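Local coordinates for Cap5O (Staphylococcus aureus, PDB 3OJO), which acts as an NAD-dependent UDP-N-acetylmannosamine dehydrogenase in the synthesis of the bacterium's capsular polysaccharide, at residues N316-T324 / D349-V359; T305-G315 / M398-T406. All blocks are in the same frame, centred on the assembly; numbering follows the deposited sequence.

How the contacts relate
The end of the long helix 286-312 leads directly into strand 317-321, so the first segments of the two contacts, 305-315 and 316-324, follow one another without a break. Contact 1 closes the shorter loop: after strand 317-321 the chain runs through helix 336-346 and returns as strand 351-355, which pairs with the first. Contact 2 closes only after strand 377-380, when 398-406 comes back against 305-315, and its loop therefore encloses the whole of contact 1. Together they show how one parallel sheet is assembled, contact 1 forming its 351-355 border and contact 2 laying a helix on one face. They also touch directly: T306 packs on V318, and K307 and I310 pack on I350.

Contact 1 (N316-T324 / D349-V359); sequences NKVTVFGLT and DIEVCAYDPHV
Paired in parallel from K317 with E351 to F321 with Y355, two strands here form the ends of a beta-alpha-beta unit whose crossover is helix 336-346; of the two, 351-355 forms the border of the five-stranded parallel sheet of the family's UDP-binding domain. Their axes cross at -23°, the gentle twist of such sheets. Bonding alternates as parallel pairing demands. V318 donates to E351 O and accepts from C353 N, and V320 repeats this with C353 and Y355, its O lying 2.7 Å from Y355 N. The backbones of T319 and F321 turn the other way and bond to strand 377-380 and to L381 just beyond it, making 317-321 an inner strand.

Side chains divide between the two faces. On one, V318 CG1 packs against V352 CG1 at 3.9 Å, and V352 continues onto helix 336-346. On the other, the extended K317 chain runs beside E351 and sets its CE 3.7 Å from C353 CB; its NZ goes on to the carbonyls of A371 and K373 rather than to the E351 carboxylate. Further along, helix 368-372 covers F321 and Y355. Y355 extends away from its own amide nitrogen (chi1 173°) and turns its ring edge to the F321 face in an edge-to-face pair, centroids 5.1 Å apart and planes at 51°.

Past the strand ends, the D356 carboxylate ties the two turns together. OD2 accepts from H358 N at 2.9 Å, forming an Asx turn, while OD1, also bonded to H384 NE2, uses its anti lone pair to take L323 N at 2.8 Å.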
# COMPACT_ATOMS: atom_id res chain seq x y z
N ASN B 316 16.26 -22.48 -28.20
CA ASN B 316 15.80 -22.94 -26.88
C ASN B 316 16.54 -22.20 -25.75
O ASN B 316 16.08 -22.21 -24.61
CB ASN B 316 16.05 -24.45 -26.75
CG ASN B 316 14.96 -25.32 -27.30
OD1 ASN B 316 14.00 -24.86 -27.95
ND2 ASN B 316 15.05 -26.61 -27.02
N LYS B 317 17.70 -21.59 -26.08
CA LYS B 317 18.58 -20.92 -25.13
C LYS B 317 18.10 -19.58 -24.57
O LYS B 317 17.94 -18.60 -25.31
CB LYS B 317 20.03 -20.85 -25.62
CG LYS B 317 21.03 -20.86 -24.47
CD LYS B 317 22.39 -20.32 -24.88
CE LYS B 317 23.28 -20.17 -23.68
NZ LYS B 317 24.60 -19.60 -24.04
N VAL B 318 17.90 -19.56 -23.24
CA VAL B 318 17.53 -18.38 -22.45
C VAL B 318 18.63 -18.15 -21.44
O VAL B 318 18.96 -19.05 -20.66
CB VAL B 318 16.11 -18.42 -21.79
CG1 VAL B 318 15.97 -19.58 -20.82
CG2 VAL B 318 15.79 -17.10 -21.09
N THR B 319 19.23 -16.94 -21.46
CA THR B 319 20.27 -16.57 -20.51
C THR B 319 19.67 -15.72 -19.39
O THR B 319 19.23 -14.59 -19.62
CB THR B 319 21.46 -15.89 -21.20
OG1 THR B 319 21.92 -16.71 -22.26
CG2 THR B 319 22.61 -15.62 -20.23
N VAL B 320 19.65 -16.26 -18.19
CA VAL B 320 19.17 -15.57 -17.00
C VAL B 320 20.29 -14.62 -16.52
O VAL B 320 21.45 -15.02 -16.43
CB VAL B 320 18.69 -16.59 -15.92
CG1 VAL B 320 18.66 -15.97 -14.52
CG2 VAL B 320 17.34 -17.19 -16.29
N PHE B 321 19.92 -13.35 -16.27
CA PHE B 321 20.81 -12.30 -15.77
C PHE B 321 20.38 -11.94 -14.34
O PHE B 321 19.40 -11.23 -14.13
CB PHE B 321 20.75 -11.08 -16.70
CG PHE B 321 21.77 -11.03 -17.81
CD1 PHE B 321 22.22 -9.81 -18.31
CD2 PHE B 321 22.26 -12.20 -18.39
CE1 PHE B 321 23.15 -9.76 -19.35
CE2 PHE B 321 23.21 -12.14 -19.43
CZ PHE B 321 23.64 -10.92 -19.90
N GLY B 322 21.09 -12.50 -13.37
CA GLY B 322 20.80 -12.31 -11.96
C GLY B 322 20.02 -13.46 -11.36
O GLY B 322 19.00 -13.88 -11.91
N LEU B 323 20.51 -13.98 -10.22
CA LEU B 323 19.90 -15.10 -9.49
C LEU B 323 19.54 -14.70 -8.03
O LEU B 323 19.07 -15.53 -7.26
CB LEU B 323 20.84 -16.31 -9.48
CG LEU B 323 21.06 -17.12 -10.77
CD1 LEU B 323 22.04 -18.22 -10.50
CD2 LEU B 323 19.81 -17.81 -11.22
N THR B 324 19.73 -13.42 -7.69
CA THR B 324 19.47 -12.87 -6.35
C THR B 324 18.21 -12.03 -6.29
O THR B 324 17.81 -11.46 -7.31
CB THR B 324 20.68 -12.01 -5.91
OG1 THR B 324 20.82 -10.90 -6.80
CG2 THR B 324 21.98 -12.81 -5.83
N ASP B 349 12.33 -28.13 -23.72
CA ASP B 349 12.16 -27.19 -24.85
C ASP B 349 12.79 -25.81 -24.53
O ASP B 349 12.62 -24.87 -25.30
CB ASP B 349 10.68 -27.05 -25.33
CG ASP B 349 9.83 -28.33 -25.34
OD1 ASP B 349 10.19 -29.28 -26.08
OD2 ASP B 349 8.80 -28.36 -24.63
N ILE B 350 13.50 -25.70 -23.38
CA ILE B 350 14.21 -24.50 -22.92
C ILE B 350 15.56 -24.92 -22.34
O ILE B 350 15.61 -25.73 -21.41
CB ILE B 350 13.40 -23.60 -21.92
CG1 ILE B 350 12.12 -23.03 -22.55
CG2 ILE B 350 14.27 -22.45 -21.43
CD1 ILE B 350 11.05 -22.74 -21.59
N GLU B 351 16.64 -24.35 -22.90
CA GLU B 351 18.03 -24.54 -22.48
C GLU B 351 18.42 -23.28 -21.69
O GLU B 351 18.52 -22.19 -22.26
CB GLU B 351 18.94 -24.78 -23.70
CG GLU B 351 20.15 -25.63 -23.39
CD GLU B 351 21.45 -24.85 -23.24
OE1 GLU B 351 21.87 -24.19 -24.22
OE2 GLU B 351 22.07 -24.94 -22.15
N VAL B 352 18.56 -23.41 -20.37
CA VAL B 352 18.85 -22.27 -19.50
C VAL B 352 20.33 -22.11 -19.17
O VAL B 352 21.04 -23.10 -18.99
CB VAL B 352 17.93 -22.19 -18.26
CG1 VAL B 352 16.55 -22.73 -18.59
CG2 VAL B 352 18.52 -22.93 -17.07
N CYS B 353 20.77 -20.86 -19.05
CA CYS B 353 22.14 -20.52 -18.72
C CYS B 353 22.12 -19.29 -17.81
O CYS B 353 21.66 -18.22 -18.22
CB CYS B 353 22.95 -20.30 -20.00
SG CYS B 353 24.66 -19.78 -19.74
N ALA B 354 22.57 -19.45 -16.56
CA ALA B 354 22.58 -18.35 -15.60
C ALA B 354 23.85 -17.53 -15.63
O ALA B 354 24.94 -18.09 -15.67
CB ALA B 354 22.36 -18.88 -14.21
N TYR B 355 23.70 -16.20 -15.56
CA TYR B 355 24.80 -15.24 -15.47
C TYR B 355 24.58 -14.31 -14.27
O TYR B 355 23.62 -13.54 -14.25
CB TYR B 355 25.00 -14.43 -16.77
CG TYR B 355 26.03 -13.33 -16.61
CD1 TYR B 355 25.64 -12.02 -16.35
CD2 TYR B 355 27.39 -13.62 -16.61
CE1 TYR B 355 26.59 -11.01 -16.13
CE2 TYR B 355 28.34 -12.63 -16.37
CZ TYR B 355 27.94 -11.32 -16.16
OH TYR B 355 28.87 -10.34 -15.93
N ASP B 356 25.49 -14.37 -13.28
CA ASP B 356 25.48 -13.48 -12.13
C ASP B 356 26.91 -13.21 -11.62
O ASP B 356 27.56 -14.13 -11.13
CB ASP B 356 24.52 -13.93 -11.01
CG ASP B 356 24.14 -12.82 -10.04
OD1 ASP B 356 22.95 -12.74 -9.66
OD2 ASP B 356 25.03 -12.07 -9.62
N PRO B 357 27.41 -11.95 -11.74
CA PRO B 357 28.78 -11.65 -11.28
C PRO B 357 28.97 -11.73 -9.76
O PRO B 357 30.10 -11.89 -9.29
CB PRO B 357 29.02 -10.23 -11.79
CG PRO B 357 27.67 -9.63 -11.92
CD PRO B 357 26.75 -10.75 -12.30
N HIS B 358 27.87 -11.60 -9.00
CA HIS B 358 27.86 -11.63 -7.54
C HIS B 358 27.72 -13.04 -6.97
O HIS B 358 28.12 -13.26 -5.82
CB HIS B 358 26.74 -10.71 -7.00
CG HIS B 358 26.88 -9.29 -7.45
ND1 HIS B 358 27.68 -8.40 -6.77
CD2 HIS B 358 26.35 -8.67 -8.53
CE1 HIS B 358 27.59 -7.26 -7.43
NE2 HIS B 358 26.80 -7.37 -8.50
N VAL B 359 27.17 -14.00 -7.76
CA VAL B 359 26.95 -15.40 -7.34
C VAL B 359 28.12 -16.32 -7.77
O VAL B 359 28.40 -16.47 -8.96
CB VAL B 359 25.56 -15.95 -7.77
CG1 VAL B 359 25.37 -17.38 -7.29
CG2 VAL B 359 24.43 -15.08 -7.25

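Contact 2 (T305-G315 / M398-T406); sequences TTKQIIKALSG and MKHKVIFDT
H400 meets L313 and S314 through different parts of its imidazole. Methyl CD2 of L313 sits over one face, 3.7 Å from the ring centroid and 17° off the normal, a CH-pi contact. At the edge, near the ring plane, S314 OG is hydrogen-bonded to H400 NE2 at 2.7 Å, and either group could be the donor. Contacts at face and edge together probably restrict the ring's rotation. The extended K399 chain runs past the same corner, its CD 3.4 Å from S314 O, an oxygen that also accepts from S376 OG.

L313 serves two partners because its methyls diverge: while CD2 covers the histidine, CD1 meets V402 CG2 tip to tip at 3.9 Å. One helical turn back, I309 continues the apolar row, with its CD1 4.0 Å from F404 CB.

F404 closes the far end. Its CG lies opposite the backbone N across the CA-CB bond (chi1 179°), which carries the ring out to the T305 side chain; the two cross at about a right angle, T305 CG2 being 3.6 Å from F404 CE2. The hydroxyl of T305 is occupied within its own helix, by Y301 O.

This is a worked example of alpha/beta layering: T305, I309 and L313, four residues apart, face F404, V402 and H400 in that order, as helix 305-312 and strand 402-405 run nearly antiparallel, their axes at 169°. Strand 402-405 lies between strands 377-380 and 418-420, and T306 and I310 extend the helix's footprint from it onto strand 377-380.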
# COMPACT_ATOMS: atom_id res chain seq x y z
N THR B 305 5.70 -16.20 -19.83
CA THR B 305 6.03 -15.12 -20.78
C THR B 305 7.28 -15.51 -21.59
O THR B 305 7.31 -15.28 -22.81
CB THR B 305 6.16 -13.79 -20.04
OG1 THR B 305 4.97 -13.57 -19.27
CG2 THR B 305 6.39 -12.63 -20.97
N THR B 306 8.28 -16.12 -20.92
CA THR B 306 9.53 -16.59 -21.52
C THR B 306 9.22 -17.66 -22.57
O THR B 306 9.67 -17.52 -23.71
CB THR B 306 10.51 -17.02 -20.39
OG1 THR B 306 10.85 -15.86 -19.61
CG2 THR B 306 11.79 -17.67 -20.93
N LYS B 307 8.43 -18.69 -22.19
CA LYS B 307 7.99 -19.79 -23.07
C LYS B 307 7.38 -19.26 -24.38
O LYS B 307 7.67 -19.80 -25.45
CB LYS B 307 6.99 -20.71 -22.34
CG LYS B 307 7.65 -21.61 -21.29
CD LYS B 307 6.84 -22.87 -21.01
CE LYS B 307 5.83 -22.72 -19.90
NZ LYS B 307 5.03 -23.96 -19.74
N GLN B 308 6.59 -18.17 -24.30
CA GLN B 308 5.95 -17.52 -25.44
C GLN B 308 6.96 -16.77 -26.33
O GLN B 308 6.77 -16.74 -27.54
CB GLN B 308 4.85 -16.56 -24.97
CG GLN B 308 3.58 -17.27 -24.54
CD GLN B 308 2.60 -16.34 -23.87
OE1 GLN B 308 2.23 -16.52 -22.71
NE2 GLN B 308 2.15 -15.32 -24.59
N ILE B 309 8.00 -16.15 -25.74
CA ILE B 309 9.04 -15.42 -26.49
C ILE B 309 9.85 -16.43 -27.31
O ILE B 309 10.09 -16.23 -28.50
CB ILE B 309 9.95 -14.57 -25.55
CG1 ILE B 309 9.15 -13.44 -24.85
CG2 ILE B 309 11.16 -13.99 -26.31
CD1 ILE B 309 9.78 -12.89 -23.51
N ILE B 310 10.25 -17.53 -26.65
CA ILE B 310 11.04 -18.63 -27.19
C ILE B 310 10.28 -19.44 -28.25
O ILE B 310 10.92 -20.10 -29.07
CB ILE B 310 11.67 -19.44 -26.01
CG1 ILE B 310 13.21 -19.41 -26.04
CG2 ILE B 310 11.10 -20.84 -25.79
CD1 ILE B 310 13.82 -18.04 -25.76
N LYS B 311 8.93 -19.37 -28.24
CA LYS B 311 8.05 -20.03 -29.21
C LYS B 311 8.12 -19.25 -30.53
O LYS B 311 8.32 -19.86 -31.59
CB LYS B 311 6.61 -20.09 -28.67
CG LYS B 311 5.58 -20.63 -29.66
CD LYS B 311 4.16 -20.08 -29.43
CE LYS B 311 3.97 -18.57 -29.49
NZ LYS B 311 4.47 -17.98 -30.76
N ALA B 312 7.99 -17.91 -30.46
CA ALA B 312 8.05 -17.00 -31.60
C ALA B 312 9.45 -16.91 -32.24
O ALA B 312 9.56 -16.43 -33.38
CB ALA B 312 7.58 -15.61 -31.18
N LEU B 313 10.50 -17.35 -31.53
CA LEU B 313 11.87 -17.30 -32.04
C LEU B 313 12.51 -18.68 -32.24
O LEU B 313 12.07 -19.68 -31.65
CB LEU B 313 12.76 -16.44 -31.12
CG LEU B 313 12.50 -14.93 -31.10
CD1 LEU B 313 13.15 -14.29 -29.87
CD2 LEU B 313 13.03 -14.26 -32.34
N SER B 314 13.55 -18.74 -33.08
CA SER B 314 14.29 -19.98 -33.34
C SER B 314 15.34 -20.14 -32.24
O SER B 314 16.14 -19.23 -32.00
CB SER B 314 14.93 -19.96 -34.73
OG SER B 314 15.73 -18.81 -34.93
N GLY B 315 15.29 -21.27 -31.54
CA GLY B 315 16.19 -21.58 -30.44
C GLY B 315 15.48 -21.97 -29.15
O GLY B 315 14.25 -21.83 -29.03
N MET B 398 24.61 -13.45 -29.34
CA MET B 398 23.23 -13.98 -29.29
C MET B 398 22.67 -14.41 -30.64
O MET B 398 22.92 -13.74 -31.65
CB MET B 398 22.28 -12.95 -28.66
CG MET B 398 22.29 -12.92 -27.16
SD MET B 398 20.81 -12.08 -26.55
CE MET B 398 19.80 -13.37 -26.22
N LYS B 399 21.84 -15.48 -30.64
CA LYS B 399 21.14 -16.00 -31.83
C LYS B 399 20.05 -14.99 -32.23
O LYS B 399 19.74 -14.86 -33.42
CB LYS B 399 20.52 -17.38 -31.54
CG LYS B 399 19.87 -18.04 -32.74
CD LYS B 399 19.50 -19.49 -32.49
CE LYS B 399 18.94 -20.12 -33.74
NZ LYS B 399 18.98 -21.60 -33.69
N HIS B 400 19.48 -14.29 -31.22
CA HIS B 400 18.47 -13.24 -31.37
C HIS B 400 18.72 -12.23 -30.27
O HIS B 400 18.70 -12.59 -29.10
CB HIS B 400 17.05 -13.82 -31.24
CG HIS B 400 16.71 -14.84 -32.27
ND1 HIS B 400 16.37 -14.48 -33.56
CD2 HIS B 400 16.65 -16.19 -32.16
CE1 HIS B 400 16.12 -15.62 -34.20
NE2 HIS B 400 16.27 -16.67 -33.39
N LYS B 401 19.00 -10.97 -30.63
CA LYS B 401 19.26 -9.92 -29.64
C LYS B 401 17.96 -9.36 -29.01
O LYS B 401 17.51 -8.25 -29.35
CB LYS B 401 20.17 -8.82 -30.22
CG LYS B 401 21.60 -9.28 -30.52
CD LYS B 401 22.45 -8.13 -31.03
CE LYS B 401 23.67 -8.60 -31.79
NZ LYS B 401 24.52 -7.46 -32.23
N VAL B 402 17.35 -10.15 -28.10
CA VAL B 402 16.14 -9.73 -27.37
C VAL B 402 16.32 -9.79 -25.85
O VAL B 402 16.88 -10.75 -25.33
CB VAL B 402 14.78 -10.32 -27.87
CG1 VAL B 402 14.69 -10.33 -29.40
CG2 VAL B 402 14.50 -11.70 -27.31
N ILE B 403 15.86 -8.74 -25.15
CA ILE B 403 15.94 -8.61 -23.70
C ILE B 403 14.54 -8.43 -23.09
O ILE B 403 13.83 -7.49 -23.48
CB ILE B 403 16.86 -7.43 -23.27
CG1 ILE B 403 18.32 -7.63 -23.74
CG2 ILE B 403 16.80 -7.18 -21.74
CD1 ILE B 403 19.21 -6.44 -23.53
N PHE B 404 14.17 -9.29 -22.11
CA PHE B 404 12.95 -9.13 -21.30
C PHE B 404 13.41 -8.82 -19.87
O PHE B 404 13.90 -9.70 -19.14
CB PHE B 404 11.98 -10.33 -21.36
CG PHE B 404 10.75 -10.16 -20.49
CD1 PHE B 404 10.15 -8.91 -20.34
CD2 PHE B 404 10.19 -11.24 -19.83
CE1 PHE B 404 9.03 -8.75 -19.52
CE2 PHE B 404 9.06 -11.08 -19.03
CZ PHE B 404 8.49 -9.83 -18.89
N ASP B 405 13.30 -7.54 -19.50
CA ASP B 405 13.75 -7.03 -18.22
C ASP B 405 12.58 -6.92 -17.24
O ASP B 405 11.73 -6.05 -17.37
CB ASP B 405 14.51 -5.72 -18.41
CG ASP B 405 15.20 -5.13 -17.21
OD1 ASP B 405 15.35 -5.86 -16.20
OD2 ASP B 405 15.60 -3.96 -17.27
N THR B 406 12.54 -7.85 -16.26
CA THR B 406 11.51 -7.92 -15.23
C THR B 406 11.75 -6.91 -14.10
O THR B 406 10.87 -6.73 -13.26
CB THR B 406 11.38 -9.36 -14.69
OG1 THR B 406 12.50 -9.69 -13.90
CG2 THR B 406 11.17 -10.38 -15.78